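Myo-inositol-1-phosphate synthase-related protein (Thermotoga maritima MSB8, PDB 3CIN) is of undetermined function but is related to myo-inositol-1-phosphate synthases and binds nicotinamide-adenine-dinucleotide in a Rossmann-type domain. Local coordinates at residues V192-P203 with N359-A369; A209-F217 with L342-F352. All blocks are in the same frame, centred on the assembly; numbering follows the deposited sequence. Where two conformers were deposited one is given.

Contact 1 of 2, residues V192-P203 with N359-A369; sequences VNVIPTFIANDP and NAFYMKNPGPA. With MG (magnesium ion), chain E; NAD (nicotinamide-adenine-dinucleotide), chain F.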
loop_
_atom_site.group_PDB
_atom_site.type_symbol
_atom_site.label_atom_id
_atom_site.label_comp_id
_atom_site.label_asym_id
_atom_site.label_seq_id
_atom_site.Cartn_x
_atom_site.Cartn_y
_atom_site.Cartn_z
ATOM N N VAL A 192 18.925 -18.901 -24.989
ATOM C CA VAL A 192 18.329 -18.339 -23.742
ATOM C C VAL A 192 16.951 -17.806 -24.026
ATOM O O VAL A 192 16.778 -16.843 -24.710
ATOM C CB VAL A 192 19.258 -17.228 -23.159
ATOM C CG1 VAL A 192 18.671 -16.607 -21.908
ATOM C CG2 VAL A 192 20.637 -17.786 -22.870
ATOM N N ASN A 193 15.932 -18.440 -23.459
ATOM C CA ASN A 193 14.569 -18.067 -23.718
ATOM C C ASN A 193 13.967 -17.379 -22.533
ATOM O O ASN A 193 13.614 -18.022 -21.574
ATOM C CB ASN A 193 13.719 -19.316 -24.004
ATOM C CG ASN A 193 12.297 -18.957 -24.337
ATOM O OD1 ASN A 193 12.078 -17.926 -24.930
ATOM N ND2 ASN A 193 11.346 -19.734 -23.871
ATOM N N VAL A 194 13.875 -16.074 -22.622
ATOM C CA VAL A 194 13.324 -15.312 -21.507
ATOM C C VAL A 194 11.877 -14.924 -21.691
ATOM O O VAL A 194 11.387 -14.158 -20.889
ATOM C CB VAL A 194 14.217 -14.114 -21.098
ATOM C CG1 VAL A 194 15.506 -14.662 -20.433
ATOM C CG2 VAL A 194 14.504 -13.208 -22.258
ATOM N N ILE A 195 11.187 -15.479 -22.689
ATOM C CA ILE A 195 9.742 -15.261 -22.893
ATOM C C ILE A 195 8.946 -16.515 -22.487
ATOM O O ILE A 195 9.551 -17.549 -22.169
ATOM C CB ILE A 195 9.436 -14.719 -24.340
ATOM C CG1 ILE A 195 9.271 -15.849 -25.358
ATOM C CG2 ILE A 195 10.535 -13.745 -24.788
ATOM C CD1 ILE A 195 8.583 -15.401 -26.691
ATOM N N PRO A 196 7.603 -16.384 -22.367
ATOM C CA PRO A 196 6.798 -17.472 -21.821
ATOM C C PRO A 196 6.740 -18.773 -22.596
ATOM O O PRO A 196 6.512 -19.836 -22.018
ATOM C CB PRO A 196 5.413 -16.840 -21.626
ATOM C CG PRO A 196 5.618 -15.394 -21.601
ATOM C CD PRO A 196 6.808 -15.151 -22.509
ATOM N N THR A 197 6.925 -18.709 -23.908
ATOM C CA THR A 197 6.765 -19.877 -24.748
ATOM C C THR A 197 7.618 -21.012 -24.256
ATOM O O THR A 197 8.801 -20.842 -23.953
ATOM C CB THR A 197 7.189 -19.533 -26.185
ATOM O OG1 THR A 197 6.313 -18.512 -26.689
ATOM C CG2 THR A 197 7.234 -20.786 -27.097
ATOM N N PHE A 198 7.011 -22.186 -24.106
ATOM C CA PHE A 198 7.756 -23.345 -23.634
ATOM C C PHE A 198 8.852 -23.772 -24.641
ATOM O O PHE A 198 8.576 -24.089 -25.806
ATOM C CB PHE A 198 6.860 -24.560 -23.450
ATOM C CG PHE A 198 5.942 -24.523 -22.249
ATOM C CD1 PHE A 198 5.712 -23.403 -21.479
ATOM C CD2 PHE A 198 5.263 -25.688 -21.911
ATOM C CE1 PHE A 198 4.845 -23.476 -20.406
ATOM C CE2 PHE A 198 4.411 -25.726 -20.872
ATOM C CZ PHE A 198 4.199 -24.646 -20.132
ATOM N N ILE A 199 10.101 -23.720 -24.186
ATOM C CA ILE A 199 11.224 -24.292 -24.907
ATOM C C ILE A 199 11.970 -25.241 -23.931
ATOM O O ILE A 199 11.988 -26.497 -24.074
ATOM C CB ILE A 199 12.113 -23.212 -25.515
ATOM C CG1 ILE A 199 11.334 -22.368 -26.535
ATOM C CG2 ILE A 199 13.351 -23.885 -26.162
ATOM C CD1 ILE A 199 10.841 -23.130 -27.777
ATOM N N ALA A 200 12.503 -24.670 -22.839
ATOM C CA ALA A 200 13.045 -25.496 -21.749
ATOM C C ALA A 200 12.028 -26.475 -21.141
ATOM O O ALA A 200 12.360 -27.576 -20.739
ATOM C CB ALA A 200 13.723 -24.643 -20.669
ATOM N N ASN A 201 10.748 -26.068 -21.141
ATOM C CA ASN A 201 9.648 -26.872 -20.605
ATOM C C ASN A 201 8.876 -27.696 -21.628
ATOM O O ASN A 201 7.854 -28.299 -21.327
ATOM C CB ASN A 201 8.683 -25.942 -19.840
ATOM C CG ASN A 201 9.271 -25.489 -18.571
ATOM O OD1 ASN A 201 9.282 -26.232 -17.571
ATOM N ND2 ASN A 201 9.783 -24.266 -18.569
ATOM N N ASP A 202 9.405 -27.786 -22.846
ATOM C CA ASP A 202 8.806 -28.635 -23.892
ATOM C C ASP A 202 9.798 -29.744 -24.161
ATOM O O ASP A 202 10.856 -29.508 -24.670
ATOM C CB ASP A 202 8.546 -27.840 -25.158
ATOM C CG ASP A 202 7.765 -28.655 -26.280
ATOM O OD1 ASP A 202 7.704 -29.914 -26.213
ATOM O OD2 ASP A 202 7.253 -27.984 -27.235
ATOM N N PRO A 203 9.481 -30.949 -23.705
ATOM C CA PRO A 203 10.407 -32.044 -23.924
ATOM C C PRO A 203 10.823 -32.256 -25.376
ATOM O O PRO A 203 11.924 -32.780 -25.643
ATOM C CB PRO A 203 9.638 -33.244 -23.407
ATOM C CG PRO A 203 8.782 -32.677 -22.341
ATOM C CD PRO A 203 8.331 -31.355 -22.885
ATOM N N ASN A 359 18.132 -22.294 -14.496
ATOM C CA ASN A 359 16.739 -21.940 -14.708
ATOM C C ASN A 359 16.059 -21.624 -13.388
ATOM O O ASN A 359 15.261 -20.698 -13.338
ATOM C CB ASN A 359 15.960 -23.081 -15.376
ATOM C CG ASN A 359 16.525 -23.446 -16.730
ATOM O OD1 ASN A 359 17.065 -22.574 -17.457
ATOM N ND2 ASN A 359 16.214 -24.685 -17.150
ATOM N N ALA A 360 16.311 -22.427 -12.373
ATOM C CA ALA A 360 15.583 -22.242 -11.104
ATOM C C ALA A 360 15.713 -20.847 -10.482
ATOM O O ALA A 360 14.803 -20.391 -9.759
ATOM C CB ALA A 360 16.006 -23.294 -10.123
ATOM N N PHE A 361 16.851 -20.199 -10.692
ATOM C CA PHE A 361 17.061 -18.888 -10.173
ATOM C C PHE A 361 16.576 -17.813 -11.138
ATOM O O PHE A 361 15.945 -16.860 -10.755
ATOM C CB PHE A 361 18.538 -18.589 -9.853
ATOM C CG PHE A 361 18.733 -17.194 -9.274
ATOM C CD1 PHE A 361 18.242 -16.887 -7.999
ATOM C CD2 PHE A 361 19.283 -16.171 -10.010
ATOM C CE1 PHE A 361 18.326 -15.570 -7.500
ATOM C CE2 PHE A 361 19.391 -14.849 -9.481
ATOM C CZ PHE A 361 18.912 -14.578 -8.228
ATOM N N TYR A 362 16.912 -17.953 -12.417
ATOM C CA TYR A 362 16.675 -16.881 -13.368
ATOM C C TYR A 362 15.306 -16.813 -14.078
ATOM O O TYR A 362 14.969 -15.805 -14.719
ATOM C CB TYR A 362 17.808 -16.888 -14.418
ATOM C CG TYR A 362 19.139 -16.468 -13.874
ATOM C CD1 TYR A 362 19.489 -15.121 -13.778
ATOM C CD2 TYR A 362 20.043 -17.368 -13.462
ATOM C CE1 TYR A 362 20.734 -14.744 -13.301
ATOM C CE2 TYR A 362 21.277 -16.998 -12.966
ATOM C CZ TYR A 362 21.623 -15.686 -12.859
ATOM O OH TYR A 362 22.864 -15.371 -12.349
ATOM N N MET A 363 14.534 -17.883 -13.955
ATOM C CA MET A 363 13.342 -18.074 -14.767
ATOM C C MET A 363 12.178 -18.306 -13.868
ATOM O O MET A 363 12.291 -19.000 -12.842
ATOM C CB MET A 363 13.500 -19.285 -15.676
ATOM C CG MET A 363 14.634 -19.239 -16.635
ATOM S SD MET A 363 14.354 -18.043 -17.933
ATOM C CE MET A 363 15.925 -17.950 -18.820
ATOM N N LYS A 364 11.033 -17.734 -14.253
ATOM C CA LYS A 364 9.869 -18.034 -13.472
ATOM C C LYS A 364 9.116 -19.274 -13.844
ATOM O O LYS A 364 8.316 -19.695 -13.057
ATOM C CB LYS A 364 8.953 -16.866 -13.245
ATOM C CG LYS A 364 8.541 -16.079 -14.408
ATOM C CD LYS A 364 7.583 -15.008 -13.927
ATOM C CE LYS A 364 6.992 -14.212 -15.039
ATOM N NZ LYS A 364 7.868 -13.071 -15.420
ATOM N N ASN A 365 9.425 -19.915 -14.978
ATOM C CA ASN A 365 8.965 -21.271 -15.237
ATOM C C ASN A 365 10.161 -22.103 -15.555
ATOM O O ASN A 365 10.443 -22.311 -16.727
ATOM C CB ASN A 365 7.998 -21.236 -16.421
ATOM C CG ASN A 365 7.415 -22.572 -16.773
ATOM O OD1 ASN A 365 7.574 -23.578 -16.073
ATOM N ND2 ASN A 365 6.747 -22.606 -17.951
ATOM N N PRO A 366 10.933 -22.519 -14.535
ATOM C CA PRO A 366 12.183 -23.173 -14.815
ATOM C C PRO A 366 12.064 -24.535 -15.474
ATOM O O PRO A 366 11.391 -25.414 -14.974
ATOM C CB PRO A 366 12.822 -23.311 -13.429
ATOM C CG PRO A 366 11.676 -23.379 -12.499
ATOM C CD PRO A 366 10.707 -22.385 -13.081
ATOM N N GLY A 367 12.788 -24.743 -16.563
ATOM C CA GLY A 367 12.782 -26.008 -17.209
ATOM C C GLY A 367 13.658 -27.006 -16.479
ATOM O O GLY A 367 14.560 -26.587 -15.716
ATOM N N PRO A 368 13.466 -28.305 -16.741
ATOM C CA PRO A 368 12.545 -28.959 -17.708
ATOM C C PRO A 368 11.158 -29.132 -17.135
ATOM O O PRO A 368 10.898 -28.682 -16.017
ATOM C CB PRO A 368 13.205 -30.292 -17.952
ATOM C CG PRO A 368 13.790 -30.657 -16.533
ATOM C CD PRO A 368 14.330 -29.313 -16.073
ATOM N N ALA A 369 10.256 -29.714 -17.917
ATOM C CA ALA A 369 8.841 -29.787 -17.512
ATOM C C ALA A 369 8.665 -30.538 -16.213
ATOM O O ALA A 369 7.714 -30.320 -15.482
ATOM C CB ALA A 369 8.033 -30.431 -18.594
HETATM MG MG MG E . 9.501 -26.808 -15.142
HETATM P PA NAD F . 9.125 -5.298 -27.041
HETATM O O1A NAD F . 9.640 -3.937 -26.654
HETATM O O2A NAD F . 7.846 -5.211 -27.814
HETATM O O5B NAD F . 10.214 -5.905 -27.993
HETATM C C5B NAD F . 9.940 -7.075 -28.760
HETATM C C4B NAD F . 10.751 -6.973 -30.040
HETATM O O4B NAD F . 10.691 -8.215 -30.722
HETATM C C3B NAD F . 10.276 -5.907 -31.020
HETATM O O3B NAD F . 11.367 -5.177 -31.554
HETATM C C2B NAD F . 9.588 -6.711 -32.116
HETATM O O2B NAD F . 9.490 -6.001 -33.321
HETATM C C1B NAD F . 10.457 -7.949 -32.127
HETATM N N9A NAD F . 9.843 -9.144 -32.712
HETATM C C8A NAD F . 8.516 -9.520 -32.530
HETATM N N7A NAD F . 8.377 -10.759 -33.116
HETATM C C5A NAD F . 9.590 -11.110 -33.656
HETATM C C6A NAD F . 9.995 -12.196 -34.437
HETATM N N6A NAD F . 9.163 -13.243 -34.737
HETATM N N1A NAD F . 11.329 -12.258 -34.787
HETATM C C2A NAD F . 12.194 -11.235 -34.441
HETATM N N3A NAD F . 11.792 -10.117 -33.742
HETATM C C4A NAD F . 10.494 -10.083 -33.374
HETATM O O3 NAD F . 8.981 -6.227 -25.778
HETATM P PN NAD F . 9.965 -6.276 -24.546
HETATM O O1N NAD F . 9.347 -5.495 -23.434
HETATM O O2N NAD F . 11.376 -6.075 -24.988
HETATM O O5D NAD F . 9.797 -7.794 -24.094
HETATM C C5D NAD F . 10.393 -8.827 -24.844
HETATM C C4D NAD F . 9.900 -10.197 -24.391
HETATM O O4D NAD F . 10.385 -10.436 -23.098
HETATM C C3D NAD F . 8.392 -10.386 -24.356
HETATM O O3D NAD F . 8.057 -11.735 -24.770
HETATM C C2D NAD F . 8.103 -10.266 -22.868
HETATM O O2D NAD F . 6.936 -11.001 -22.487
HETATM C C1D NAD F . 9.339 -10.929 -22.304
HETATM N N1N NAD F . 9.582 -10.584 -20.905
HETATM C C2N NAD F . 9.779 -9.309 -20.559
HETATM C C3N NAD F . 10.040 -9.088 -19.180
HETATM C C7N NAD F . 10.510 -7.759 -18.801
HETATM O O7N NAD F . 10.542 -6.825 -19.798
HETATM N N7N NAD F . 10.888 -7.515 -17.536
HETATM C C4N NAD F . 10.068 -10.110 -18.252
HETATM C C5N NAD F . 9.848 -11.400 -18.639
HETATM C C6N NAD F . 9.621 -11.618 -20.006
HETATM O O HOH W 1 6.613 -20.118 -19.428
HETATM O O HOH W 2 11.043 -30.099 -20.673
HETATM O O HOH W 3 8.402 -24.903 -14.215
HETATM O O HOH W 4 7.305 -27.576 -15.122
#

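Contact 2 of 2, residues A209-F217 with L342-F352; sequences AKENNLVVF and LGKIALDRKEF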
loop_
_atom_site.group_PDB
_atom_site.type_symbol
_atom_site.label_atom_id
_atom_site.label_comp_id
_atom_site.label_asym_id
_atom_site.label_seq_id
_atom_site.Cartn_x
_atom_site.Cartn_y
_atom_site.Cartn_z
ATOM N N ALA A 209 17.515 -30.461 -28.406
ATOM C CA ALA A 209 18.726 -29.752 -27.948
ATOM C C ALA A 209 19.846 -30.728 -27.522
ATOM O O ALA A 209 21.026 -30.551 -27.923
ATOM C CB ALA A 209 18.376 -28.750 -26.794
ATOM N N LYS A 210 19.488 -31.740 -26.746
ATOM C CA LYS A 210 20.457 -32.696 -26.220
ATOM C C LYS A 210 21.128 -33.374 -27.377
ATOM O O LYS A 210 22.334 -33.663 -27.315
ATOM C CB LYS A 210 19.826 -33.801 -25.349
ATOM C CG LYS A 210 19.214 -33.306 -24.077
ATOM C CD LYS A 210 18.432 -34.441 -23.386
ATOM C CE LYS A 210 18.297 -34.205 -21.872
ATOM N NZ LYS A 210 17.205 -35.026 -21.205
ATOM N N GLU A 211 20.345 -33.647 -28.428
ATOM C CA GLU A 211 20.863 -34.388 -29.582
ATOM C C GLU A 211 21.705 -33.544 -30.503
ATOM O O GLU A 211 22.401 -34.112 -31.354
ATOM C CB GLU A 211 19.736 -35.000 -30.390
ATOM C CG GLU A 211 19.158 -36.190 -29.663
ATOM C CD GLU A 211 17.834 -36.646 -30.221
ATOM O OE1 GLU A 211 17.452 -36.142 -31.302
ATOM O OE2 GLU A 211 17.194 -37.515 -29.564
ATOM N N ASN A 212 21.616 -32.205 -30.384
ATOM C CA ASN A 212 22.237 -31.301 -31.327
ATOM C C ASN A 212 23.257 -30.298 -30.766
ATOM O O ASN A 212 23.558 -29.266 -31.384
ATOM C CB ASN A 212 21.147 -30.613 -32.134
ATOM C CG ASN A 212 20.512 -31.542 -33.129
ATOM O OD1 ASN A 212 21.153 -31.925 -34.131
ATOM N ND2 ASN A 212 19.340 -32.043 -32.811
ATOM N N ASN A 213 23.791 -30.623 -29.602
ATOM C CA ASN A 213 24.822 -29.816 -28.951
ATOM C C ASN A 213 24.344 -28.414 -28.588
ATOM O O ASN A 213 25.079 -27.432 -28.714
ATOM C CB ASN A 213 26.090 -29.814 -29.764
ATOM C CG ASN A 213 26.721 -31.176 -29.800
ATOM O OD1 ASN A 213 26.381 -32.039 -28.979
ATOM N ND2 ASN A 213 27.642 -31.382 -30.738
ATOM N N LEU A 214 23.098 -28.341 -28.143
ATOM C CA LEU A 214 22.518 -27.100 -27.709
ATOM C C LEU A 214 22.158 -27.077 -26.225
ATOM O O LEU A 214 21.528 -28.006 -25.711
ATOM C CB LEU A 214 21.277 -26.755 -28.564
ATOM C CG LEU A 214 20.592 -25.414 -28.267
ATOM C CD1 LEU A 214 21.361 -24.221 -28.804
ATOM C CD2 LEU A 214 19.155 -25.407 -28.824
ATOM N N VAL A 215 22.609 -26.023 -25.552
ATOM C CA VAL A 215 22.224 -25.729 -24.163
ATOM C C VAL A 215 21.021 -24.791 -24.217
ATOM O O VAL A 215 21.004 -23.798 -24.946
ATOM C CB VAL A 215 23.364 -25.001 -23.385
ATOM C CG1 VAL A 215 22.971 -24.821 -21.912
ATOM C CG2 VAL A 215 24.646 -25.755 -23.473
ATOM N N VAL A 216 20.030 -25.066 -23.386
ATOM C CA VAL A 216 18.853 -24.262 -23.344
ATOM C C VAL A 216 18.649 -23.764 -21.919
ATOM O O VAL A 216 18.672 -24.563 -20.992
ATOM C CB VAL A 216 17.618 -25.059 -23.799
ATOM C CG1 VAL A 216 16.363 -24.267 -23.561
ATOM C CG2 VAL A 216 17.714 -25.372 -25.314
ATOM N N PHE A 217 18.491 -22.450 -21.770
ATOM C CA PHE A 217 17.959 -21.894 -20.504
ATOM C C PHE A 217 16.545 -21.398 -20.789
ATOM O O PHE A 217 16.268 -20.706 -21.803
ATOM C CB PHE A 217 18.781 -20.734 -19.962
ATOM C CG PHE A 217 20.262 -21.061 -19.635
ATOM C CD1 PHE A 217 20.698 -22.330 -19.267
ATOM C CD2 PHE A 217 21.188 -20.006 -19.665
ATOM C CE1 PHE A 217 22.055 -22.534 -18.914
ATOM C CE2 PHE A 217 22.486 -20.202 -19.324
ATOM C CZ PHE A 217 22.949 -21.462 -18.996
ATOM N N LEU A 342 26.802 -17.403 -18.176
ATOM C CA LEU A 342 26.505 -18.755 -17.737
ATOM C C LEU A 342 26.248 -19.701 -18.914
ATOM O O LEU A 342 26.521 -20.916 -18.829
ATOM C CB LEU A 342 25.287 -18.752 -16.822
ATOM C CG LEU A 342 25.409 -18.053 -15.470
ATOM C CD1 LEU A 342 24.017 -17.921 -14.799
ATOM C CD2 LEU A 342 26.423 -18.749 -14.552
ATOM N N GLY A 343 25.689 -19.193 -19.999
ATOM C CA GLY A 343 25.479 -20.039 -21.186
ATOM C C GLY A 343 26.800 -20.501 -21.775
ATOM O O GLY A 343 26.930 -21.641 -22.194
ATOM N N LYS A 344 27.773 -19.605 -21.837
ATOM C CA LYS A 344 29.122 -19.982 -22.323
ATOM C C LYS A 344 29.801 -21.010 -21.400
ATOM O O LYS A 344 30.463 -21.930 -21.866
ATOM C CB LYS A 344 29.956 -18.725 -22.484
ATOM C CG LYS A 344 31.328 -18.918 -23.063
ATOM C CD LYS A 344 31.247 -19.497 -24.468
ATOM C CE LYS A 344 32.547 -19.391 -25.238
ATOM N NZ LYS A 344 33.732 -19.785 -24.443
ATOM N N ILE A 345 29.650 -20.882 -20.068
ATOM C CA ILE A 345 30.134 -21.904 -19.160
ATOM C C ILE A 345 29.465 -23.265 -19.401
ATOM O O ILE A 345 30.130 -24.310 -19.464
ATOM C CB ILE A 345 29.949 -21.482 -17.657
ATOM C CG1 ILE A 345 30.892 -20.298 -17.321
ATOM C CG2 ILE A 345 30.237 -22.633 -16.730
ATOM C CD1 ILE A 345 30.510 -19.530 -16.032
ATOM N N ALA A 346 28.137 -23.273 -19.538
ATOM C CA ALA A 346 27.433 -24.526 -19.786
ATOM C C ALA A 346 27.849 -25.158 -21.095
ATOM O O ALA A 346 28.027 -26.376 -21.193
ATOM C CB ALA A 346 25.934 -24.336 -19.732
ATOM N N LEU A 347 28.030 -24.318 -22.092
ATOM C CA LEU A 347 28.553 -24.777 -23.401
ATOM C C LEU A 347 29.946 -25.346 -23.281
ATOM O O LEU A 347 30.221 -26.453 -23.813
ATOM C CB LEU A 347 28.483 -23.624 -24.410
ATOM C CG LEU A 347 29.216 -23.828 -25.724
ATOM C CD1 LEU A 347 28.579 -25.005 -26.448
ATOM C CD2 LEU A 347 29.069 -22.542 -26.528
ATOM N N ASP A 348 30.849 -24.614 -22.624
ATOM C CA ASP A 348 32.218 -25.092 -22.365
ATOM C C ASP A 348 32.222 -26.453 -21.658
ATOM O O ASP A 348 33.038 -27.325 -21.950
ATOM C CB ASP A 348 33.024 -24.091 -21.518
ATOM C CG ASP A 348 33.294 -22.779 -22.230
ATOM O OD1 ASP A 348 33.148 -22.672 -23.476
ATOM O OD2 ASP A 348 33.650 -21.835 -21.494
ATOM N N ARG A 349 31.309 -26.641 -20.747
ATOM C CA ARG A 349 31.143 -27.921 -20.050
ATOM C C ARG A 349 30.357 -29.001 -20.821
ATOM O O ARG A 349 30.148 -30.092 -20.306
ATOM C CB ARG A 349 30.377 -27.674 -18.761
ATOM C CG ARG A 349 31.144 -26.881 -17.747
ATOM C CD ARG A 349 30.256 -26.720 -16.555
ATOM N NE ARG A 349 30.794 -25.805 -15.573
ATOM C CZ ARG A 349 30.108 -25.426 -14.497
ATOM N NH1 ARG A 349 28.891 -25.883 -14.292
ATOM N NH2 ARG A 349 30.645 -24.572 -13.649
ATOM N N LYS A 350 29.872 -28.681 -22.017
ATOM C CA LYS A 350 29.029 -29.586 -22.811
ATOM C C LYS A 350 27.763 -30.053 -22.088
ATOM O O LYS A 350 27.343 -31.183 -22.217
ATOM C CB LYS A 350 29.847 -30.764 -23.372
ATOM C CG LYS A 350 31.095 -30.296 -24.077
ATOM C CD LYS A 350 31.691 -31.355 -24.960
ATOM C CE LYS A 350 33.149 -31.071 -25.243
ATOM N NZ LYS A 350 33.389 -29.653 -25.571
ATOM N N GLU A 351 27.120 -29.157 -21.348
ATOM C CA GLU A 351 25.921 -29.550 -20.592
ATOM C C GLU A 351 24.682 -29.289 -21.473
ATOM O O GLU A 351 23.877 -28.384 -21.195
ATOM C CB GLU A 351 25.792 -28.751 -19.278
ATOM C CG GLU A 351 26.910 -29.001 -18.271
ATOM C CD GLU A 351 26.528 -28.548 -16.851
ATOM O OE1 GLU A 351 25.358 -28.135 -16.642
ATOM O OE2 GLU A 351 27.400 -28.641 -15.941
ATOM N N PHE A 352 24.506 -30.107 -22.504
ATOM C CA PHE A 352 23.432 -29.925 -23.454
ATOM C C PHE A 352 22.091 -30.411 -22.909
ATOM O O PHE A 352 22.026 -31.303 -22.061
ATOM C CB PHE A 352 23.791 -30.555 -24.783
ATOM C CG PHE A 352 25.147 -30.146 -25.299
ATOM C CD1 PHE A 352 25.468 -28.797 -25.484
ATOM C CD2 PHE A 352 26.092 -31.095 -25.599
ATOM C CE1 PHE A 352 26.716 -28.435 -25.981
ATOM C CE2 PHE A 352 27.340 -30.740 -26.098
ATOM C CZ PHE A 352 27.652 -29.420 -26.278
#

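Contact 1 of 2, residues V192-P203 with N359-A369
The side-chain amides of Asn201 and Asn365 lie stacked, their planes only 15° apart. The Asn201 amide is shared between a metal and a backbone. Asn201 OD1 binds the magnesium ion at 2.5 Å. Asn201 ND2 donates to the backbone O of Asn365 at 2.8 Å, a bent bond with 143° at the hydrogen. The donor sits above the carbonyl plane of Asn365, while the acceptor lies in the plane of the Asn201 amide. ND2 also bonds Asp219, so both ends of the amide are engaged and its rotation is fixed. The CG of Asn365 is anti to its backbone N (chi1 -178°), which lays its amide face to face with that of Asn201. The Asn365 ND2 then comes within 3.2 Å of Phe198 CE1. Ring and amide planes are steeply inclined there. The same ND2 donates to a water that bonds Pro196 O.

Farther along, Ala200 CB rests on Gly367 CA at 3.8 Å. Ala200 O receives a CA-H contact from Pro368, 3.3 Å from Pro368 CA to Ala200 O. Pro368 follows a cis peptide bond, and Asn359 ND2 bonds Gly367 O just before it. At the other end the chain of Met363 bends at chi2 and crosses Val194 at about a right angle. Met363 CE lies 3.7 Å from Val194 CG1.

The backbone O atoms of Pro366 and Pro368, with that of Glu371 and two waters, complete six ligands round the magnesium ion. This is a metal site built mainly from loop carbonyls. It joins the loop after strand 189-193, which gives Asn201, to the chain after helix 356-362, which gives the carbonyls. Val194 and Ile195, just after strand 189-193, belong to the nicotinamide-adenine-dinucleotide pocket.

Contact 2 of 2, residues A209-F217 with L342-F352
The Phe352 ring lies flat on the backbone bend at Asn213. Asn213 CA sits 3.5 Å from the centroid of the Phe352 ring and only 6° off the normal, a CH-pi contact over the centre of one face. The opposite face is covered by Lys350 C, so the ring is a flat plate held between two pieces of backbone. Asn213 curls its side chain over the same plate. Its amide is tilted to the ring, and Asn213 OD1 comes to 3.3 Å from Phe352 CE2. Leu347 CD1 meets the ring at its edge. With chi1 at -50°, Phe352 CG is beside its own backbone N, and the ring leans back over Lys350.

Val215 is the next bump. It fits a hollow formed by Ala346, Leu347, Glu351 and Phe352. Both of its methyls touch the backbone O of Glu351, and Val215 CG2 is 3.6 Å from Glu351 O. Val215 CG1 also meets Ala346 CB at 3.7 Å. Val215 CG2 lies 3.7 Å from Phe352 CD1 as well. The valine thus sits between the helix and the turn that follows it.

Phe217 pushes into the helix edge-on. The rim of its ring meets the backbone at Gly343, with Phe217 CE2 3.4 Å from Gly343 N. Leu342 O also lies near the ring plane. Leu342 CB and Ala346 CB border the ring here.

No hydrogen bond joins the two segments; fit of shape does the work. Helix 342-348 ends in a Schellman motif at Lys350, which turns the chain back toward the sheet. Strand 214-217 runs roughly antiparallel to the helix, at 144°. This is the helix-on-sheet packing of a Rossmann-type alpha/beta domain.

How the contacts relate
From the N terminus the chain builds the first strands of the parallel sheet, beginning with 14-19. It comes to contact 1 at strand 189-193 and the loop after it. Helix 203-211 and strand 214-217 follow and supply the first half of contact 2. The chain then leaves for the mixed four-stranded sheet and returns through helix 328-348, where contact 2 closes its loop. Strand 353-354 joins the parallel sheet, and helix 356-362 leads to 359-369, which closes the longer loop of contact 1 round that of contact 2. Strands 189-193 and 214-217 pair: Asn193 N lies 2.8 Å from Phe217 O, a probable hydrogen bond. Tyr362 packs on Leu342, tying the two returning helices together.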